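Jacalin-type lectin domain-containing protein (Musa acuminata, PDB 7KMU) probably binds mannose-type sugars, as a dimeric jacalin-related lectin with antiviral and mitogenic activity. Local coordinates at residues D27-N32 with D38-T43; H63-A66 with G70-I73; I42-Y47 with E51-G56; A122-R127 with D133-Y138. One frame throughout, in Å; residues are numbered along the deposited sequence. Where two conformers were deposited one is given.

Interaction 1: D27-N32 with D38-T43; sequences DSVKIN and DAIEIT. With EDO (1,2-ethanediol), chain F.
Strands 27-32 and 38-43 run antiparallel, their axes 4.7 Å apart at closest approach and 173° between directions; Ser28/Thr43, Lys30/Glu41 and Asn32/Ala39 are the hydrogen-bonded pairs, with Val29/Ile42 and Ile31/Ile40 the non-hydrogen-bonded pairs between them. They belong to the beta hairpin 25-33/37-46, in one sheet of the jacalin-type beta-prism. Each end carries a classic beta bulge. Asp27 N and Ser28 N converge on Thr43 O from the same face of its carbonyl plane, and Asp38 N and Ala39 N do likewise on Asn32 O.

The two faces of the ladder differ sharply. On the apolar one, Ile40 CG1 is the shared surface: Val29 CG1 approaches it obliquely at 4.0 Å, while Ile31 CG1 lies alongside, pointing the same way. On the polar face a 1,2-ethanediol, probably from the crystallisation liquor, spans the strands. Its O2 pairs with Ser28 OG at 2.7 Å, and its O1 donates to Glu41 OE1 at 2.8 Å; Ser28 CB and Lys30 CB pack against it as well. Glu41 holds CG anti to its backbone N (chi1 -177°) and stays extended, whereas Lys30 starts the same way and then bends about its CG-CD bond (chi3 83°). That bend brings NZ toward the carboxylate, where it makes only a long salt bridge of 3.7 Å to Glu41 OE2. Asp27 turns elsewhere, its OD1 paired with Arg25 and its OD2 with Thr45.

Eight backbone bonds therefore carry the pairing, while the partly exposed Ser28 and Glu41 hold a small polyol across the strands.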
loop_
_atom_site.group_PDB
_atom_site.type_symbol
_atom_site.label_atom_id
_atom_site.label_comp_id
_atom_site.label_asym_id
_atom_site.label_seq_id
_atom_site.Cartn_x
_atom_site.Cartn_y
_atom_site.Cartn_z
ATOM N N ASP B 27 1.666 -5.593 20.862
ATOM C CA ASP B 27 1.503 -6.745 21.750
ATOM C C ASP B 27 0.358 -7.653 21.354
ATOM O O ASP B 27 0.495 -8.883 21.390
ATOM C CB ASP B 27 1.382 -6.279 23.210
ATOM C CG ASP B 27 2.558 -5.411 23.623
ATOM O OD1 ASP B 27 3.706 -5.893 23.546
ATOM O OD2 ASP B 27 2.332 -4.239 23.974
ATOM N N SER B 28 -0.778 -7.052 20.993
ATOM C CA SER B 28 -1.936 -7.819 20.570
ATOM C C SER B 28 -2.894 -6.960 19.768
ATOM O O SER B 28 -2.872 -5.726 19.855
ATOM C CB SER B 28 -2.633 -8.443 21.776
ATOM O OG SER B 28 -3.044 -7.453 22.702
ATOM N N VAL B 29 -3.739 -7.621 18.965
ATOM C CA VAL B 29 -4.763 -6.955 18.171
ATOM C C VAL B 29 -6.055 -7.749 18.339
ATOM O O VAL B 29 -6.032 -8.975 18.243
ATOM C CB VAL B 29 -4.376 -6.831 16.658
ATOM C CG1 VAL B 29 -5.552 -6.312 15.815
ATOM C CG2 VAL B 29 -3.165 -5.919 16.467
ATOM N N LYS B 30 -7.183 -7.046 18.520
ATOM C CA LYS B 30 -8.498 -7.669 18.563
ATOM C C LYS B 30 -9.342 -7.012 17.487
ATOM O O LYS B 30 -9.431 -5.785 17.437
ATOM C CB LYS B 30 -9.145 -7.495 19.937
ATOM C CG LYS B 30 -10.526 -8.163 20.055
ATOM C CD LYS B 30 -11.132 -7.970 21.463
ATOM C CE LYS B 30 -11.822 -6.639 21.646
ATOM N NZ LYS B 30 -12.384 -6.502 23.016
ATOM N N ILE B 31 -9.952 -7.826 16.607
ATOM C CA ILE B 31 -10.840 -7.305 15.573
ATOM C C ILE B 31 -12.232 -7.824 15.859
ATOM O O ILE B 31 -12.385 -9.019 16.099
ATOM C CB ILE B 31 -10.374 -7.716 14.137
ATOM C CG1 ILE B 31 -9.068 -6.973 13.756
ATOM C CG2 ILE B 31 -11.485 -7.501 13.073
ATOM C CD1 ILE B 31 -8.358 -7.473 12.439
ATOM N N ASN B 32 -13.236 -6.941 15.845
ATOM C CA ASN B 32 -14.642 -7.328 15.975
ATOM C C ASN B 32 -15.252 -7.214 14.601
ATOM O O ASN B 32 -15.106 -6.177 13.929
ATOM C CB ASN B 32 -15.400 -6.459 16.961
ATOM C CG ASN B 32 -15.161 -6.861 18.388
ATOM O OD1 ASN B 32 -14.064 -6.698 18.927
ATOM N ND2 ASN B 32 -16.180 -7.420 19.036
ATOM N N ASP B 38 -16.405 -3.998 12.532
ATOM C CA ASP B 38 -16.987 -3.116 13.537
ATOM C C ASP B 38 -15.938 -2.349 14.316
ATOM O O ASP B 38 -16.145 -1.174 14.631
ATOM C CB ASP B 38 -17.795 -3.948 14.536
ATOM C CG ASP B 38 -19.019 -4.565 13.906
ATOM O OD1 ASP B 38 -18.903 -5.688 13.357
ATOM O OD2 ASP B 38 -20.082 -3.918 13.932
ATOM N N ALA B 39 -14.835 -3.018 14.669
ATOM C CA ALA B 39 -13.835 -2.396 15.517
ATOM C C ALA B 39 -12.479 -3.053 15.432
ATOM O O ALA B 39 -12.350 -4.233 15.069
ATOM C CB ALA B 39 -14.322 -2.431 16.971
ATOM N N ILE B 40 -11.455 -2.288 15.815
ATOM C CA ILE B 40 -10.095 -2.776 15.945
ATOM C C ILE B 40 -9.565 -2.220 17.248
ATOM O O ILE B 40 -9.748 -1.035 17.544
ATOM C CB ILE B 40 -9.187 -2.489 14.709
ATOM C CG1 ILE B 40 -7.814 -3.211 14.833
ATOM C CG2 ILE B 40 -9.021 -0.975 14.422
ATOM C CD1 ILE B 40 -6.965 -3.296 13.522
ATOM N N GLU B 41 -8.970 -3.089 18.051
ATOM C CA GLU B 41 -8.392 -2.704 19.330
ATOM C C GLU B 41 -6.948 -3.175 19.336
ATOM O O GLU B 41 -6.672 -4.319 18.973
ATOM C CB GLU B 41 -9.198 -3.339 20.472
ATOM C CG GLU B 41 -8.714 -2.942 21.848
ATOM C CD GLU B 41 -9.445 -3.680 22.947
ATOM O OE1 GLU B 41 -8.907 -4.700 23.430
ATOM O OE2 GLU B 41 -10.563 -3.254 23.308
ATOM N N ILE B 42 -6.008 -2.283 19.694
ATOM C CA ILE B 42 -4.590 -2.629 19.678
ATOM C C ILE B 42 -3.986 -2.394 21.043
ATOM O O ILE B 42 -4.216 -1.339 21.641
ATOM C CB ILE B 42 -3.784 -1.833 18.593
ATOM C CG1 ILE B 42 -4.447 -1.870 17.194
ATOM C CG2 ILE B 42 -2.337 -2.308 18.503
ATOM C CD1 ILE B 42 -5.262 -0.608 16.865
ATOM N N THR B 43 -3.222 -3.374 21.529
ATOM C CA THR B 43 -2.432 -3.226 22.746
ATOM C C THR B 43 -0.992 -3.120 22.249
ATOM O O THR B 43 -0.510 -3.984 21.501
ATOM C CB THR B 43 -2.644 -4.380 23.724
ATOM O OG1 THR B 43 -3.989 -4.329 24.191
ATOM C CG2 THR B 43 -1.703 -4.291 24.939
HETATM C C1 EDO F . -5.859 -5.997 21.854
HETATM O O1 EDO F . -6.183 -5.102 22.879
HETATM C C2 EDO F . -6.361 -7.394 22.265
HETATM O O2 EDO F . -5.618 -7.893 23.372
#

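Interaction 2: H63-A66 with G70-I73; sequences HEIA and GEYI. With EDO (1,2-ethanediol), chain F.
Glu71 is what brings segment 70-73 to the strand 63-66: its carboxylate stops 4.2 Å short of both neighbours, OE2 from Ile65 CD1 and OE1 from Ala66 O. Nothing else crosses, and even the nearest alpha carbons, Ala66 CA and Glu71 CA, stand 9.6 Å apart.

Taken in order, the loop begins at Gly70, whose positive phi of 85° turns the chain. Glu71 comes next. With CG anti to the backbone N (chi1 -169°) and the rest of the chain extended, it spans the gap at full length and meets Ile65 head-on, the two side chains coming from opposite directions. Tyr72 follows, and the side-chain amide of Asn97 holds the backbone on both flanks of Glu71, ND2 bonding Gly70 O and OD1 bonding Tyr72 N. Ile73 then opens the strand 73-83.

The real tie between the segments is Arg99, whose NH2 forms a salt bridge with Glu71 OE1 and a hydrogen bond with Ala66 O. Glu68 N adds a second bond to OE1, while Thr96 OG1 takes OE2. Back on the strand, Glu64 OE2 receives a weak bond from ethanediol O2.

A buried carboxylate gripped by arginine, backbone N-H and hydroxyl is probably ionised, and it appears to serve as an anchor for the turn leading from one sheet into the next.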
loop_
_atom_site.group_PDB
_atom_site.type_symbol
_atom_site.label_atom_id
_atom_site.label_comp_id
_atom_site.label_asym_id
_atom_site.label_seq_id
_atom_site.Cartn_x
_atom_site.Cartn_y
_atom_site.Cartn_z
ATOM N N HIS B 63 -12.108 -11.522 17.707
ATOM C CA HIS B 63 -11.014 -12.454 17.451
ATOM C C HIS B 63 -9.753 -11.724 17.820
ATOM O O HIS B 63 -9.649 -10.514 17.606
ATOM C CB HIS B 63 -10.949 -12.962 16.006
ATOM C CG HIS B 63 -12.022 -13.946 15.661
ATOM N ND1 HIS B 63 -13.172 -13.548 15.009
ATOM C CD2 HIS B 63 -12.063 -15.288 15.841
ATOM C CE1 HIS B 63 -13.890 -14.646 14.840
ATOM N NE2 HIS B 63 -13.267 -15.717 15.328
ATOM N N GLU B 64 -8.811 -12.437 18.409
ATOM C CA GLU B 64 -7.597 -11.804 18.899
ATOM C C GLU B 64 -6.332 -12.575 18.594
ATOM O O GLU B 64 -6.343 -13.810 18.548
ATOM C CB GLU B 64 -7.774 -11.617 20.424
ATOM C CG GLU B 64 -6.691 -10.872 21.180
ATOM C CD GLU B 64 -6.931 -10.829 22.680
ATOM O OE1 GLU B 64 -8.109 -10.754 23.101
ATOM O OE2 GLU B 64 -5.933 -10.855 23.437
ATOM N N ILE B 65 -5.229 -11.834 18.412
ATOM C CA ILE B 65 -3.897 -12.373 18.210
ATOM C C ILE B 65 -2.973 -11.755 19.252
ATOM O O ILE B 65 -2.976 -10.530 19.406
ATOM C CB ILE B 65 -3.356 -12.156 16.760
ATOM C CG1 ILE B 65 -1.950 -12.794 16.605
ATOM C CG2 ILE B 65 -3.355 -10.634 16.355
ATOM C CD1 ILE B 65 -1.395 -12.779 15.218
ATOM N N ALA B 66 -2.213 -12.586 19.984
ATOM C CA ALA B 66 -1.196 -12.098 20.918
ATOM C C ALA B 66 0.138 -12.413 20.240
ATOM O O ALA B 66 0.429 -13.576 19.951
ATOM C CB ALA B 66 -1.304 -12.806 22.266
ATOM N N GLY B 70 9.533 -12.001 18.540
ATOM C CA GLY B 70 10.084 -12.037 17.192
ATOM C C GLY B 70 9.048 -12.056 16.077
ATOM O O GLY B 70 9.415 -12.180 14.906
ATOM N N GLU B 71 7.749 -11.968 16.432
ATOM C CA GLU B 71 6.669 -11.969 15.435
ATOM C C GLU B 71 6.286 -10.532 15.110
ATOM O O GLU B 71 6.068 -9.731 16.016
ATOM C CB GLU B 71 5.453 -12.747 15.952
ATOM C CG GLU B 71 4.397 -13.018 14.888
ATOM C CD GLU B 71 3.189 -13.774 15.402
ATOM O OE1 GLU B 71 2.994 -13.831 16.636
ATOM O OE2 GLU B 71 2.436 -14.317 14.567
ATOM N N TYR B 72 6.192 -10.221 13.814
ATOM C CA TYR B 72 5.833 -8.865 13.381
ATOM C C TYR B 72 4.824 -8.911 12.233
ATOM O O TYR B 72 4.785 -9.894 11.501
ATOM C CB TYR B 72 7.100 -8.076 12.967
ATOM C CG TYR B 72 7.886 -8.695 11.835
ATOM C CD1 TYR B 72 8.886 -9.635 12.083
ATOM C CD2 TYR B 72 7.630 -8.352 10.511
ATOM C CE1 TYR B 72 9.599 -10.223 11.042
ATOM C CE2 TYR B 72 8.347 -8.923 9.462
ATOM C CZ TYR B 72 9.340 -9.851 9.734
ATOM O OH TYR B 72 10.056 -10.420 8.711
ATOM N N ILE B 73 4.059 -7.818 12.041
ATOM C CA ILE B 73 3.086 -7.754 10.945
ATOM C C ILE B 73 3.799 -7.450 9.618
ATOM O O ILE B 73 4.519 -6.441 9.514
ATOM C CB ILE B 73 1.959 -6.727 11.233
ATOM C CG1 ILE B 73 1.260 -7.034 12.575
ATOM C CG2 ILE B 73 0.944 -6.696 10.079
ATOM C CD1 ILE B 73 0.322 -5.917 13.089
HETATM C C1 EDO F . -5.859 -5.997 21.854
HETATM O O1 EDO F . -6.183 -5.102 22.879
HETATM C C2 EDO F . -6.361 -7.394 22.265
HETATM O O2 EDO F . -5.618 -7.893 23.372
#

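Interaction 3: I42-Y47 with E51-G56; sequences ITFTRY and ETQHYG. With EDO (1,2-ethanediol), chain F.
Glu51 lies alongside Phe44, both side chains pointing the same way from a hydrogen-bonded antiparallel pair of the hairpin 37-46/49-56. From Glu51 CB the chain leaves with CG between the backbone N and the carbonyl carbon (chi1 65°), which drops CG against the ring at 3.5 Å from Phe44 CZ. CD follows at 3.8 Å from the same CZ, and the carboxylate settles with its plane only 17° from that of the ring. The tip then divides. OE1 accepts from Gln53 NE2 at 3.2 Å, on its anti side and well out of the carboxylate plane. OE2 accepts a hydrogen bond from a water that in turn accepts one from Arg46 NH2, while Arg46 NH1 is fixed by the carbonyls of Pro22 and Met20.

On the other face, the hydroxyls Thr43 OG1 and Thr52 OG1 pair at 2.8 Å. Further along, Ile42 CD1 touches the edge of the Tyr55 ring, 3.8 Å from CE2; Trp18 stacks on that ring.

Phe44 thus lies along the Glu51 chain and covers one guanidinium face of Arg46 with CE2. Arg46 NH2 and Glu51 OE2 stand 4.2 Å apart, beyond a salt bridge, so any mutual stabilisation probably passes through the water.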
loop_
_atom_site.group_PDB
_atom_site.type_symbol
_atom_site.label_atom_id
_atom_site.label_comp_id
_atom_site.label_asym_id
_atom_site.label_seq_id
_atom_site.Cartn_x
_atom_site.Cartn_y
_atom_site.Cartn_z
ATOM N N ILE B 42 -6.008 -2.283 19.694
ATOM C CA ILE B 42 -4.590 -2.629 19.678
ATOM C C ILE B 42 -3.986 -2.394 21.043
ATOM O O ILE B 42 -4.216 -1.339 21.641
ATOM C CB ILE B 42 -3.784 -1.833 18.593
ATOM C CG1 ILE B 42 -4.447 -1.870 17.194
ATOM C CG2 ILE B 42 -2.337 -2.308 18.503
ATOM C CD1 ILE B 42 -5.262 -0.608 16.865
ATOM N N THR B 43 -3.222 -3.374 21.529
ATOM C CA THR B 43 -2.432 -3.226 22.746
ATOM C C THR B 43 -0.992 -3.120 22.249
ATOM O O THR B 43 -0.510 -3.984 21.501
ATOM C CB THR B 43 -2.644 -4.380 23.724
ATOM O OG1 THR B 43 -3.989 -4.329 24.191
ATOM C CG2 THR B 43 -1.703 -4.291 24.939
ATOM N N PHE B 44 -0.312 -2.038 22.623
ATOM C CA PHE B 44 1.024 -1.775 22.146
ATOM C C PHE B 44 1.888 -1.139 23.211
ATOM O O PHE B 44 1.365 -0.541 24.155
ATOM C CB PHE B 44 0.956 -0.874 20.899
ATOM C CG PHE B 44 0.304 0.459 21.154
ATOM C CD1 PHE B 44 -1.075 0.609 21.051
ATOM C CD2 PHE B 44 1.069 1.577 21.481
ATOM C CE1 PHE B 44 -1.683 1.840 21.310
ATOM C CE2 PHE B 44 0.461 2.806 21.742
ATOM C CZ PHE B 44 -0.906 2.938 21.622
ATOM N N THR B 45 3.205 -1.208 23.005
ATOM C CA THR B 45 4.198 -0.684 23.936
ATOM C C THR B 45 5.077 0.360 23.268
ATOM O O THR B 45 5.542 0.168 22.140
ATOM C CB THR B 45 4.999 -1.831 24.535
ATOM O OG1 THR B 45 4.102 -2.712 25.217
ATOM C CG2 THR B 45 6.062 -1.341 25.540
ATOM N N ARG B 46 5.309 1.468 23.982
ATOM C CA ARG B 46 6.084 2.598 23.500
ATOM C C ARG B 46 6.554 3.372 24.745
ATOM O O ARG B 46 5.748 3.621 25.633
ATOM C CB ARG B 46 5.110 3.457 22.640
ATOM C CG ARG B 46 5.635 4.727 22.024
ATOM C CD ARG B 46 4.675 5.251 20.962
ATOM N NE ARG B 46 3.381 5.739 21.458
ATOM C CZ ARG B 46 2.254 5.706 20.745
ATOM N NH1 ARG B 46 2.239 5.157 19.538
ATOM N NH2 ARG B 46 1.128 6.188 21.249
ATOM N N TYR B 47 7.856 3.716 24.827
ATOM C CA TYR B 47 8.404 4.546 25.924
ATOM C C TYR B 47 8.131 3.980 27.335
ATOM O O TYR B 47 7.870 4.741 28.283
ATOM C CB TYR B 47 7.915 6.004 25.787
ATOM C CG TYR B 47 8.117 6.587 24.403
ATOM C CD1 TYR B 47 9.324 6.430 23.726
ATOM C CD2 TYR B 47 7.125 7.344 23.795
ATOM C CE1 TYR B 47 9.513 6.961 22.451
ATOM C CE2 TYR B 47 7.314 7.905 22.528
ATOM C CZ TYR B 47 8.514 7.716 21.866
ATOM O OH TYR B 47 8.694 8.258 20.611
ATOM N N GLU B 51 -0.318 0.211 26.448
ATOM C CA GLU B 51 -1.688 0.694 26.518
ATOM C C GLU B 51 -2.560 0.020 25.485
ATOM O O GLU B 51 -2.039 -0.571 24.545
ATOM C CB GLU B 51 -1.763 2.217 26.429
ATOM C CG GLU B 51 -1.318 2.830 25.118
ATOM C CD GLU B 51 -1.223 4.342 25.166
ATOM O OE1 GLU B 51 -2.272 5.002 25.351
ATOM O OE2 GLU B 51 -0.096 4.868 25.025
ATOM N N THR B 52 -3.877 0.104 25.688
ATOM C CA THR B 52 -4.887 -0.480 24.818
ATOM C C THR B 52 -5.756 0.626 24.280
ATOM O O THR B 52 -6.257 1.467 25.038
ATOM C CB THR B 52 -5.709 -1.542 25.578
ATOM O OG1 THR B 52 -4.834 -2.534 26.106
ATOM C CG2 THR B 52 -6.737 -2.223 24.700
ATOM N N GLN B 53 -5.917 0.653 22.954
ATOM C CA GLN B 53 -6.776 1.635 22.328
ATOM C C GLN B 53 -7.789 0.917 21.462
ATOM O O GLN B 53 -7.400 0.066 20.653
ATOM C CB GLN B 53 -5.973 2.631 21.490
ATOM C CG GLN B 53 -5.071 3.564 22.297
ATOM C CD GLN B 53 -5.813 4.663 23.042
ATOM O OE1 GLN B 53 -7.005 4.932 22.823
ATOM N NE2 GLN B 53 -5.110 5.339 23.940
ATOM N N HIS B 54 -9.073 1.278 21.608
ATOM C CA HIS B 54 -10.195 0.707 20.861
ATOM C C HIS B 54 -10.744 1.753 19.911
ATOM O O HIS B 54 -10.993 2.896 20.309
ATOM C CB HIS B 54 -11.300 0.266 21.845
ATOM C CG HIS B 54 -12.464 -0.437 21.211
ATOM N ND1 HIS B 54 -13.478 0.259 20.572
ATOM C CD2 HIS B 54 -12.752 -1.756 21.186
ATOM C CE1 HIS B 54 -14.339 -0.662 20.163
ATOM N NE2 HIS B 54 -13.938 -1.887 20.503
ATOM N N TYR B 55 -10.955 1.352 18.648
ATOM C CA TYR B 55 -11.501 2.199 17.599
ATOM C C TYR B 55 -12.697 1.498 16.976
ATOM O O TYR B 55 -12.654 0.283 16.780
ATOM C CB TYR B 55 -10.419 2.496 16.547
ATOM C CG TYR B 55 -9.146 3.036 17.170
ATOM C CD1 TYR B 55 -9.091 4.331 17.673
ATOM C CD2 TYR B 55 -8.020 2.230 17.318
ATOM C CE1 TYR B 55 -7.935 4.825 18.280
ATOM C CE2 TYR B 55 -6.855 2.715 17.918
ATOM C CZ TYR B 55 -6.820 4.016 18.395
ATOM O OH TYR B 55 -5.672 4.519 18.968
ATOM N N GLY B 56 -13.757 2.249 16.724
ATOM C CA GLY B 56 -14.991 1.701 16.169
ATOM C C GLY B 56 -16.068 1.476 17.213
ATOM O O GLY B 56 -15.952 1.932 18.361
HETATM C C1 EDO F . -5.859 -5.997 21.854
HETATM O O1 EDO F . -6.183 -5.102 22.879
HETATM C C2 EDO F . -6.361 -7.394 22.265
HETATM O O2 EDO F . -5.618 -7.893 23.372
HETATM O O HOH W 1 0.364 7.206 23.682
#

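Interaction 4: A122-R127 with D133-Y138; sequences AGFFGR and DAIGVY. With EDO (1,2-ethanediol), chain E.
Phe125 packs its ring on Gly136 in this hairpin, strands 118-128 and 132-140, the central two of one sheet in the beta-prism characteristic of jacalin-related lectins. With CG set between its backbone N and carbonyl carbon (chi1 64°), Phe125 folds its ring across the neighbouring strand, and Gly136 CA lies over the ring face, 3.9 Å from its centroid. The same ring turns an edge toward the face of Tyr138, an offset edge-to-face pair with centroids 5.9 Å apart and planes at 77°. On the opposite side of the sheet Phe124 lies alongside Val137, CE2 to CG1 3.6 Å, and Ile135 CD1 meets Phe124 CD2 at 4.1 Å.

Around this core, Lys6 makes a cation-pi contact with Phe125, which also packs on Ala117 of the second subunit. Tyr138 OH is held by Asp19, and Arg127 NE by the carbonyl of Gly14.

At the far end Asp133 and Ala134 both face Arg127, a classic beta bulge in which Asp133 N gives Arg127 O only a weak bond. The bulge presents Asp133 to an ethanediol that also bonds Phe131 N, consistent with the sugar site of mannose-specific relatives. Each carboxylate oxygen takes one hydroxyl: ethanediol O1 donates to Asp133 OD1 at 2.7 Å, and O2 to Asp133 OD2 at 2.8 Å.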
loop_
_atom_site.group_PDB
_atom_site.type_symbol
_atom_site.label_atom_id
_atom_site.label_comp_id
_atom_site.label_asym_id
_atom_site.label_seq_id
_atom_site.Cartn_x
_atom_site.Cartn_y
_atom_site.Cartn_z
ATOM N N ALA B 122 3.905 -1.134 11.945
ATOM C CA ALA B 122 4.188 -0.783 13.330
ATOM C C ALA B 122 3.115 0.021 14.033
ATOM O O ALA B 122 3.336 0.508 15.143
ATOM C CB ALA B 122 5.506 -0.023 13.383
ATOM N N GLY B 123 1.955 0.153 13.417
ATOM C CA GLY B 123 0.883 0.938 14.005
ATOM C C GLY B 123 -0.213 1.186 13.002
ATOM O O GLY B 123 -0.085 0.826 11.828
ATOM N N PHE B 124 -1.288 1.814 13.466
ATOM C CA PHE B 124 -2.479 2.026 12.648
ATOM C C PHE B 124 -3.054 3.415 12.830
ATOM O O PHE B 124 -2.851 4.061 13.867
ATOM C CB PHE B 124 -3.578 1.015 13.084
ATOM C CG PHE B 124 -3.222 -0.432 12.842
ATOM C CD1 PHE B 124 -2.545 -1.167 13.807
ATOM C CD2 PHE B 124 -3.524 -1.044 11.631
ATOM C CE1 PHE B 124 -2.164 -2.495 13.562
ATOM C CE2 PHE B 124 -3.170 -2.383 11.398
ATOM C CZ PHE B 124 -2.491 -3.095 12.366
ATOM N N PHE B 125 -3.812 3.853 11.836
ATOM C CA PHE B 125 -4.590 5.078 11.899
ATOM C C PHE B 125 -5.802 4.876 10.994
ATOM O O PHE B 125 -5.845 3.894 10.251
ATOM C CB PHE B 125 -3.759 6.318 11.486
ATOM C CG PHE B 125 -3.290 6.323 10.051
ATOM C CD1 PHE B 125 -2.192 5.566 9.657
ATOM C CD2 PHE B 125 -3.923 7.114 9.099
ATOM C CE1 PHE B 125 -1.749 5.580 8.327
ATOM C CE2 PHE B 125 -3.480 7.127 7.772
ATOM C CZ PHE B 125 -2.393 6.354 7.397
ATOM N N GLY B 126 -6.775 5.773 11.053
ATOM C CA GLY B 126 -7.938 5.626 10.180
ATOM C C GLY B 126 -9.084 6.513 10.581
ATOM O O GLY B 126 -8.866 7.579 11.164
ATOM N N ARG B 127 -10.301 6.071 10.249
ATOM C CA ARG B 127 -11.543 6.763 10.590
ATOM C C ARG B 127 -12.490 5.728 11.189
ATOM O O ARG B 127 -12.445 4.562 10.787
ATOM C CB ARG B 127 -12.169 7.407 9.346
ATOM C CG ARG B 127 -11.274 8.462 8.676
ATOM C CD ARG B 127 -12.004 9.195 7.569
ATOM N NE ARG B 127 -13.007 10.124 8.093
ATOM C CZ ARG B 127 -12.802 11.425 8.286
ATOM N NH1 ARG B 127 -11.625 11.969 8.002
ATOM N NH2 ARG B 127 -13.778 12.194 8.748
ATOM N N ASP B 133 -14.517 2.921 9.323
ATOM C CA ASP B 133 -14.734 3.554 8.023
ATOM C C ASP B 133 -13.505 3.444 7.139
ATOM O O ASP B 133 -13.631 3.292 5.923
ATOM C CB ASP B 133 -15.044 5.050 8.219
ATOM C CG ASP B 133 -16.344 5.276 8.969
ATOM O OD1 ASP B 133 -16.352 5.100 10.209
ATOM O OD2 ASP B 133 -17.354 5.599 8.310
ATOM N N ALA B 134 -12.314 3.609 7.739
ATOM C CA ALA B 134 -11.064 3.639 6.980
ATOM C C ALA B 134 -9.899 3.211 7.837
ATOM O O ALA B 134 -9.943 3.332 9.071
ATOM C CB ALA B 134 -10.819 5.045 6.445
ATOM N N ILE B 135 -8.849 2.707 7.190
ATOM C CA ILE B 135 -7.684 2.226 7.914
ATOM C C ILE B 135 -6.406 2.508 7.132
ATOM O O ILE B 135 -6.427 2.608 5.906
ATOM C CB ILE B 135 -7.869 0.715 8.267
ATOM C CG1 ILE B 135 -6.861 0.246 9.361
ATOM C CG2 ILE B 135 -7.856 -0.186 7.008
ATOM C CD1 ILE B 135 -7.283 -1.096 10.099
ATOM N N GLY B 136 -5.319 2.646 7.867
ATOM C CA GLY B 136 -3.985 2.872 7.335
ATOM C C GLY B 136 -2.971 2.332 8.310
ATOM O O GLY B 136 -3.314 1.980 9.454
ATOM N N VAL B 137 -1.705 2.252 7.867
ATOM C CA VAL B 137 -0.643 1.719 8.710
ATOM C C VAL B 137 0.612 2.561 8.743
ATOM O O VAL B 137 0.918 3.259 7.776
ATOM C CB VAL B 137 -0.280 0.253 8.329
ATOM C CG1 VAL B 137 -1.419 -0.714 8.674
ATOM C CG2 VAL B 137 0.124 0.123 6.860
ATOM N N TYR B 138 1.357 2.454 9.856
ATOM C CA TYR B 138 2.700 3.003 9.981
ATOM C C TYR B 138 3.665 1.905 9.542
ATOM O O TYR B 138 3.435 0.720 9.831
ATOM C CB TYR B 138 3.011 3.325 11.446
ATOM C CG TYR B 138 2.384 4.613 11.910
ATOM C CD1 TYR B 138 1.056 4.657 12.322
ATOM C CD2 TYR B 138 3.108 5.801 11.913
ATOM C CE1 TYR B 138 0.476 5.841 12.767
ATOM C CE2 TYR B 138 2.541 6.992 12.357
ATOM C CZ TYR B 138 1.223 7.012 12.774
ATOM O OH TYR B 138 0.684 8.201 13.194
HETATM C C1 EDO E . -19.744 4.353 10.392
HETATM O O1 EDO E . -18.653 4.227 11.307
HETATM C C2 EDO E . -20.337 5.784 10.397
HETATM O O2 EDO E . -19.415 6.719 9.871
#

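In the fold
Interactions 1 and 3 share Ile42 and Thr43 and, with strand 61-66 of interaction 2, build one four-stranded sheet of the prism: Ile31 N reaches His63 O at 2.9 Å, and Ile40 O meets Tyr55 N at 2.9 Å. One ethanediol rests on the polar face common to all three. Interaction 4 belongs to another sheet, its centre about 12 Å from those of interactions 1 and 3, and the core between is closed by Ile42 CG1 on Phe124 CD1 at 3.9 Å and by Ile73 CD1 on Phe124 CZ at 4.1 Å. Asp38 and Asp133 occupy matching bulges; the ethanediol on Asp133 probably marks a sugar site.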